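Local coordinates for proline dipeptidase (Streptococcus agalactiae, PDB 3OOO), which probably hydrolyses dipeptides ending in proline as a manganese-dependent M24B peptidase, the chain here being its N-terminal domain rather than the metal-binding catalytic part, at residues F56-E61 / F74-S79; A20-P25 / L99-N104. All blocks are in the same frame, centred on the assembly; numbering follows the deposited sequence.

Contact 1: F56-E61 / F74-S79; sequences FVPALE and FGYIDS
Phe56 reaches over one face of the Phe74 ring, CD1 foremost: it lies 3.2 Å above that ring's plane, displaced toward its rim, and 3.2 Å from Phe74 CE1. The two planes are inclined at 43°. With CG anti to the backbone N (chi1 179°), the Phe56 ring leans forward, away from its own backbone, and brings its far end to Tyr76, where Phe56 CZ is 3.3 Å from Tyr76 CD2. Here the planes are almost parallel, 22° apart, but slid so far that the rings hardly overlap. Tyr76 carries its OH away to the backbone N of Gln42, which ties down the polar end of the cluster, and helix 82-89 touches all three aromatic side chains. Beneath the aromatics the backbones are joined by hydrogen bonds from Val57 N to Phe74 O at 3.0 Å and from Ala59 N to Tyr76 O at 2.9 Å. Between them the bond from Tyr76 N to Val57 O is weak. Farther along, the Ala59 methyl, CB, meets Ile77 CG2 at 3.6 Å. Strands 54-58 and 73-76, joined through helix 62-68, form a parallel beta-alpha-beta crossover at one border of the mixed sheet of the creatinase/prolidase N-terminal domain.

Contact 2: A20-P25 / L99-N104; sequences AVFSDP and LAEFDN
The Glu101 carboxylate meets the Phe22 ring at its edge, OE1 lying in the ring plane 3.7 Å from Phe22 CD1, with ring and carboxylate turned 66° apart. A second flat pair is stacked: the Asp24 carboxylate and the Asn104 amide lie 21° from parallel, Asp24 CG 3.6 Å from Asn104 ND2. Glu101 OE1 accepts two backbone N-H groups, Ser23 N at 2.8 Å on its anti lone pair and Asp24 N at 2.9 Å from above the carboxylate plane. Its partner OE2 bonds to the Thr27 hydroxyl, so both oxygens are engaged and the group's rotation is fixed. These bonds continue the junction of the parallel strands 19-22 and 97-100, neighbours within the mixed sheet of the creatinase/prolidase N-terminal domain: Val21 N reaches Leu99 O at 2.8 Å, and farther on a water bridges Val21 O, Ser23 OG and Glu101 N. Ser23 OG also donates to Asn104 OD1 at 2.8 Å, in the amide plane on a lone pair; its chi1 of 57° tucks OG between the backbone N and the carbonyl carbon, facing Asn104. Asp24 is the N-cap of helix 25-32, its OD1 accepting from Val26 N. Asp24 OD2 comes within 4.3 Å of Glu101 OE2, a proximity that would tend to raise the pKa of one of the acids, though the N-H donors around them probably offset it. Just beyond Glu101, Phe102 and Asp103 contact the second subunit.

Both contacts join parallel strand ends in one mixed sheet, their centres about 19 Å apart and their nearest atoms about 7 Å apart. Contact 2 joins two inner strands of the sheet and is buried, its centre about 7 Å from the centre of the chain; contact 1, at the border strand, is only partly buried, its centre about 14 Å from it. Along the sequence contact 1 is nested within the span closed by contact 2. Their chemistry differs accordingly: 56-61 and 74-79 combine main-chain pairing with aromatic and methyl packing, whereas 20-25 and 99-104 add to their main-chain pairing a set of carboxylate, amide, hydroxyl and water bonds, largely buried. Strand 44-48 lies between strands 54-58 and 19-22, linking the two places.

Contact 1: F56-E61 / F74-S79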
loop_
_atom_site.group_PDB
_atom_site.type_symbol
_atom_site.label_atom_id
_atom_site.label_comp_id
_atom_site.label_asym_id
_atom_site.label_seq_id
_atom_site.Cartn_x
_atom_site.Cartn_y
_atom_site.Cartn_z
ATOM N N PHE A 56 10.904 14.849 -3.245
ATOM C CA PHE A 56 11.144 14.155 -4.509
ATOM C C PHE A 56 9.822 14.043 -5.242
ATOM O O PHE A 56 8.857 13.563 -4.668
ATOM C CB PHE A 56 11.715 12.757 -4.222
ATOM C CG PHE A 56 11.981 11.923 -5.456
ATOM C CD1 PHE A 56 12.935 12.312 -6.387
ATOM C CD2 PHE A 56 11.304 10.725 -5.660
ATOM C CE1 PHE A 56 13.197 11.535 -7.511
ATOM C CE2 PHE A 56 11.557 9.941 -6.788
ATOM C CZ PHE A 56 12.512 10.343 -7.710
ATOM N N VAL A 57 9.778 14.476 -6.499
ATOM C CA VAL A 57 8.539 14.451 -7.287
ATOM C C VAL A 57 8.817 14.029 -8.725
ATOM O O VAL A 57 9.968 14.010 -9.145
ATOM C CB VAL A 57 7.827 15.840 -7.306
ATOM C CG1 VAL A 57 7.227 16.166 -5.947
ATOM C CG2 VAL A 57 8.772 16.950 -7.783
ATOM N N PRO A 58 7.766 13.695 -9.495
ATOM C CA PRO A 58 8.016 13.514 -10.925
ATOM C C PRO A 58 8.549 14.810 -11.527
ATOM O O PRO A 58 8.191 15.902 -11.067
ATOM C CB PRO A 58 6.630 13.187 -11.488
ATOM C CG PRO A 58 5.874 12.643 -10.330
ATOM C CD PRO A 58 6.367 13.398 -9.137
ATOM N N ALA A 59 9.406 14.690 -12.539
ATOM C CA ALA A 59 10.093 15.854 -13.114
ATOM C C ALA A 59 9.156 16.973 -13.548
ATOM O O ALA A 59 9.492 18.154 -13.438
ATOM C CB ALA A 59 10.978 15.436 -14.274
ATOM N N LEU A 60 7.977 16.602 -14.032
ATOM C CA LEU A 60 7.030 17.612 -14.481
ATOM C C LEU A 60 6.519 18.503 -13.355
ATOM O O LEU A 60 6.053 19.613 -13.618
ATOM C CB LEU A 60 5.874 16.966 -15.239
ATOM C CG LEU A 60 6.286 16.616 -16.674
ATOM C CD1 LEU A 60 5.229 15.764 -17.337
ATOM C CD2 LEU A 60 6.555 17.872 -17.497
ATOM N N GLU A 61 6.649 18.028 -12.113
ATOM C CA GLU A 61 6.144 18.752 -10.943
ATOM C C GLU A 61 7.228 19.529 -10.199
ATOM O O GLU A 61 6.933 20.241 -9.244
ATOM C CB GLU A 61 5.460 17.789 -9.969
ATOM C CG GLU A 61 4.198 17.128 -10.503
ATOM C CD GLU A 61 3.028 18.083 -10.599
ATOM O OE1 GLU A 61 3.258 19.300 -10.771
ATOM O OE2 GLU A 61 1.874 17.610 -10.509
ATOM N N PHE A 74 13.967 17.585 -5.836
ATOM C CA PHE A 74 14.501 16.944 -7.037
ATOM C C PHE A 74 13.464 16.027 -7.661
ATOM O O PHE A 74 12.433 15.743 -7.060
ATOM C CB PHE A 74 15.862 16.258 -6.792
ATOM C CG PHE A 74 15.798 15.001 -5.964
ATOM C CD1 PHE A 74 16.138 13.767 -6.533
ATOM C CD2 PHE A 74 15.450 15.041 -4.616
ATOM C CE1 PHE A 74 16.111 12.591 -5.780
ATOM C CE2 PHE A 74 15.406 13.861 -3.854
ATOM C CZ PHE A 74 15.748 12.640 -4.436
ATOM N N GLY A 75 13.732 15.594 -8.885
ATOM C CA GLY A 75 12.760 14.816 -9.621
ATOM C C GLY A 75 13.374 13.825 -10.573
ATOM O O GLY A 75 14.599 13.709 -10.677
ATOM N N TYR A 76 12.502 13.112 -11.275
ATOM C CA TYR A 76 12.923 12.113 -12.242
ATOM C C TYR A 76 11.992 12.117 -13.447
ATOM O O TYR A 76 10.787 12.295 -13.305
ATOM C CB TYR A 76 12.976 10.723 -11.592
ATOM C CG TYR A 76 11.627 10.057 -11.389
ATOM C CD1 TYR A 76 11.270 8.931 -12.128
ATOM C CD2 TYR A 76 10.707 10.561 -10.469
ATOM C CE1 TYR A 76 10.033 8.313 -11.951
ATOM C CE2 TYR A 76 9.470 9.953 -10.283
ATOM C CZ TYR A 76 9.142 8.835 -11.027
ATOM O OH TYR A 76 7.922 8.241 -10.844
ATOM N N ILE A 77 12.578 11.951 -14.630
ATOM C CA ILE A 77 11.802 11.766 -15.852
ATOM C C ILE A 77 11.472 10.283 -16.013
ATOM O O ILE A 77 12.031 9.430 -15.317
ATOM C CB ILE A 77 12.508 12.350 -17.112
ATOM C CG1 ILE A 77 13.849 11.659 -17.392
ATOM C CG2 ILE A 77 12.689 13.862 -16.978
ATOM C CD1 ILE A 77 14.437 12.022 -18.765
ATOM N N ASP A 78 10.558 9.974 -16.926
ATOM C CA ASP A 78 10.012 8.619 -17.012
ATOM C C ASP A 78 11.014 7.545 -17.424
ATOM O O ASP A 78 10.816 6.363 -17.135
ATOM C CB ASP A 78 8.787 8.589 -17.925
ATOM C CG ASP A 78 7.572 9.230 -17.287
ATOM O OD1 ASP A 78 7.536 9.372 -16.041
ATOM O OD2 ASP A 78 6.637 9.580 -18.040
ATOM N N SER A 79 12.075 7.961 -18.105
ATOM C CA SER A 79 13.138 7.045 -18.507
ATOM C C SER A 79 14.122 6.731 -17.378
ATOM O O SER A 79 14.981 5.854 -17.526
ATOM C CB SER A 79 13.888 7.596 -19.716
ATOM O OG SER A 79 14.460 8.856 -19.441
#

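Contact 2: A20-P25 / L99-N104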
loop_
_atom_site.group_PDB
_atom_site.type_symbol
_atom_site.label_atom_id
_atom_site.label_comp_id
_atom_site.label_asym_id
_atom_site.label_seq_id
_atom_site.Cartn_x
_atom_site.Cartn_y
_atom_site.Cartn_z
ATOM N N ALA A 20 11.771 10.193 8.527
ATOM C CA ALA A 20 10.369 9.929 8.217
ATOM C C ALA A 20 10.151 10.196 6.737
ATOM O O ALA A 20 10.662 11.173 6.181
ATOM C CB ALA A 20 9.460 10.800 9.047
ATOM N N VAL A 21 9.398 9.311 6.097
ATOM C CA VAL A 21 9.116 9.432 4.673
ATOM C C VAL A 21 7.614 9.569 4.500
ATOM O O VAL A 21 6.861 8.646 4.830
ATOM C CB VAL A 21 9.608 8.188 3.892
ATOM C CG1 VAL A 21 9.317 8.336 2.404
ATOM C CG2 VAL A 21 11.100 7.950 4.113
ATOM N N PHE A 22 7.178 10.725 4.014
ATOM C CA PHE A 22 5.754 10.975 3.773
ATOM C C PHE A 22 5.416 10.786 2.307
ATOM O O PHE A 22 6.193 11.166 1.425
ATOM C CB PHE A 22 5.365 12.373 4.259
ATOM C CG PHE A 22 5.555 12.559 5.734
ATOM C CD1 PHE A 22 4.571 12.141 6.623
ATOM C CD2 PHE A 22 6.731 13.107 6.237
ATOM C CE1 PHE A 22 4.741 12.284 7.991
ATOM C CE2 PHE A 22 6.913 13.261 7.610
ATOM C CZ PHE A 22 5.916 12.849 8.489
ATOM N N SER A 23 4.266 10.171 2.049
ATOM C CA SER A 23 3.871 9.833 0.681
ATOM C C SER A 23 2.417 10.185 0.371
ATOM O O SER A 23 2.043 10.292 -0.793
ATOM C CB SER A 23 4.110 8.343 0.425
ATOM O OG SER A 23 3.404 7.540 1.356
ATOM N N ASP A 24 1.598 10.333 1.407
ATOM C CA ASP A 24 0.179 10.628 1.221
ATOM C C ASP A 24 0.036 12.071 0.722
ATOM O O ASP A 24 0.481 12.996 1.399
ATOM C CB ASP A 24 -0.556 10.414 2.556
ATOM C CG ASP A 24 -2.071 10.505 2.438
ATOM O OD1 ASP A 24 -2.592 11.286 1.621
ATOM O OD2 ASP A 24 -2.756 9.791 3.204
ATOM N N PRO A 25 -0.571 12.269 -0.470
ATOM C CA PRO A 25 -0.753 13.621 -1.009
ATOM C C PRO A 25 -1.430 14.574 -0.019
ATOM O O PRO A 25 -1.081 15.748 0.046
ATOM C CB PRO A 25 -1.648 13.389 -2.234
ATOM C CG PRO A 25 -1.306 12.007 -2.675
ATOM C CD PRO A 25 -1.078 11.240 -1.397
ATOM N N LEU A 99 10.380 5.959 9.689
ATOM C CA LEU A 99 8.928 6.074 9.813
ATOM C C LEU A 99 8.326 6.317 8.433
ATOM O O LEU A 99 8.855 7.106 7.658
ATOM C CB LEU A 99 8.546 7.200 10.779
ATOM C CG LEU A 99 9.115 7.171 12.203
ATOM C CD1 LEU A 99 8.557 8.329 13.006
ATOM C CD2 LEU A 99 8.821 5.857 12.908
ATOM N N ALA A 100 7.236 5.620 8.127
ATOM C CA ALA A 100 6.540 5.806 6.853
ATOM C C ALA A 100 5.031 5.734 7.058
ATOM O O ALA A 100 4.573 5.313 8.119
ATOM C CB ALA A 100 7.004 4.775 5.835
ATOM N N GLU A 101 4.264 6.153 6.051
ATOM C CA GLU A 101 2.806 6.176 6.154
ATOM C C GLU A 101 2.197 4.871 5.667
ATOM O O GLU A 101 1.775 4.759 4.518
ATOM C CB GLU A 101 2.223 7.352 5.372
ATOM C CG GLU A 101 2.673 8.703 5.869
ATOM C CD GLU A 101 1.900 9.807 5.206
ATOM O OE1 GLU A 101 2.385 10.333 4.182
ATOM O OE2 GLU A 101 0.790 10.128 5.694
ATOM N N PHE A 102 2.140 3.895 6.566
ATOM C CA PHE A 102 1.684 2.552 6.219
ATOM C C PHE A 102 0.230 2.498 5.730
ATOM O O PHE A 102 -0.125 1.594 4.980
ATOM C CB PHE A 102 1.907 1.606 7.402
ATOM C CG PHE A 102 3.323 1.084 7.519
ATOM C CD1 PHE A 102 4.370 1.628 6.768
ATOM C CD2 PHE A 102 3.615 0.054 8.415
ATOM C CE1 PHE A 102 5.674 1.141 6.891
ATOM C CE2 PHE A 102 4.913 -0.440 8.544
ATOM C CZ PHE A 102 5.946 0.102 7.783
ATOM N N ASP A 103 -0.592 3.468 6.137
ATOM C CA ASP A 103 -1.993 3.544 5.683
ATOM C C ASP A 103 -2.156 4.061 4.251
ATOM O O ASP A 103 -3.250 3.972 3.675
ATOM C CB ASP A 103 -2.833 4.421 6.624
ATOM C CG ASP A 103 -3.056 3.791 7.989
ATOM O OD1 ASP A 103 -2.890 2.560 8.141
ATOM O OD2 ASP A 103 -3.419 4.543 8.922
ATOM N N ASN A 104 -1.088 4.630 3.691
ATOM C CA ASN A 104 -1.123 5.207 2.341
ATOM C C ASN A 104 -0.188 4.489 1.387
ATOM O O ASN A 104 -0.542 4.209 0.239
ATOM C CB ASN A 104 -0.756 6.696 2.375
ATOM C CG ASN A 104 -0.477 7.265 0.984
ATOM O OD1 ASN A 104 0.677 7.354 0.552
ATOM N ND2 ASN A 104 -1.538 7.644 0.276
HETATM O O HOH W 1 5.206 6.875 3.421
HETATM O O HOH W 2 -4.203 7.332 1.488
#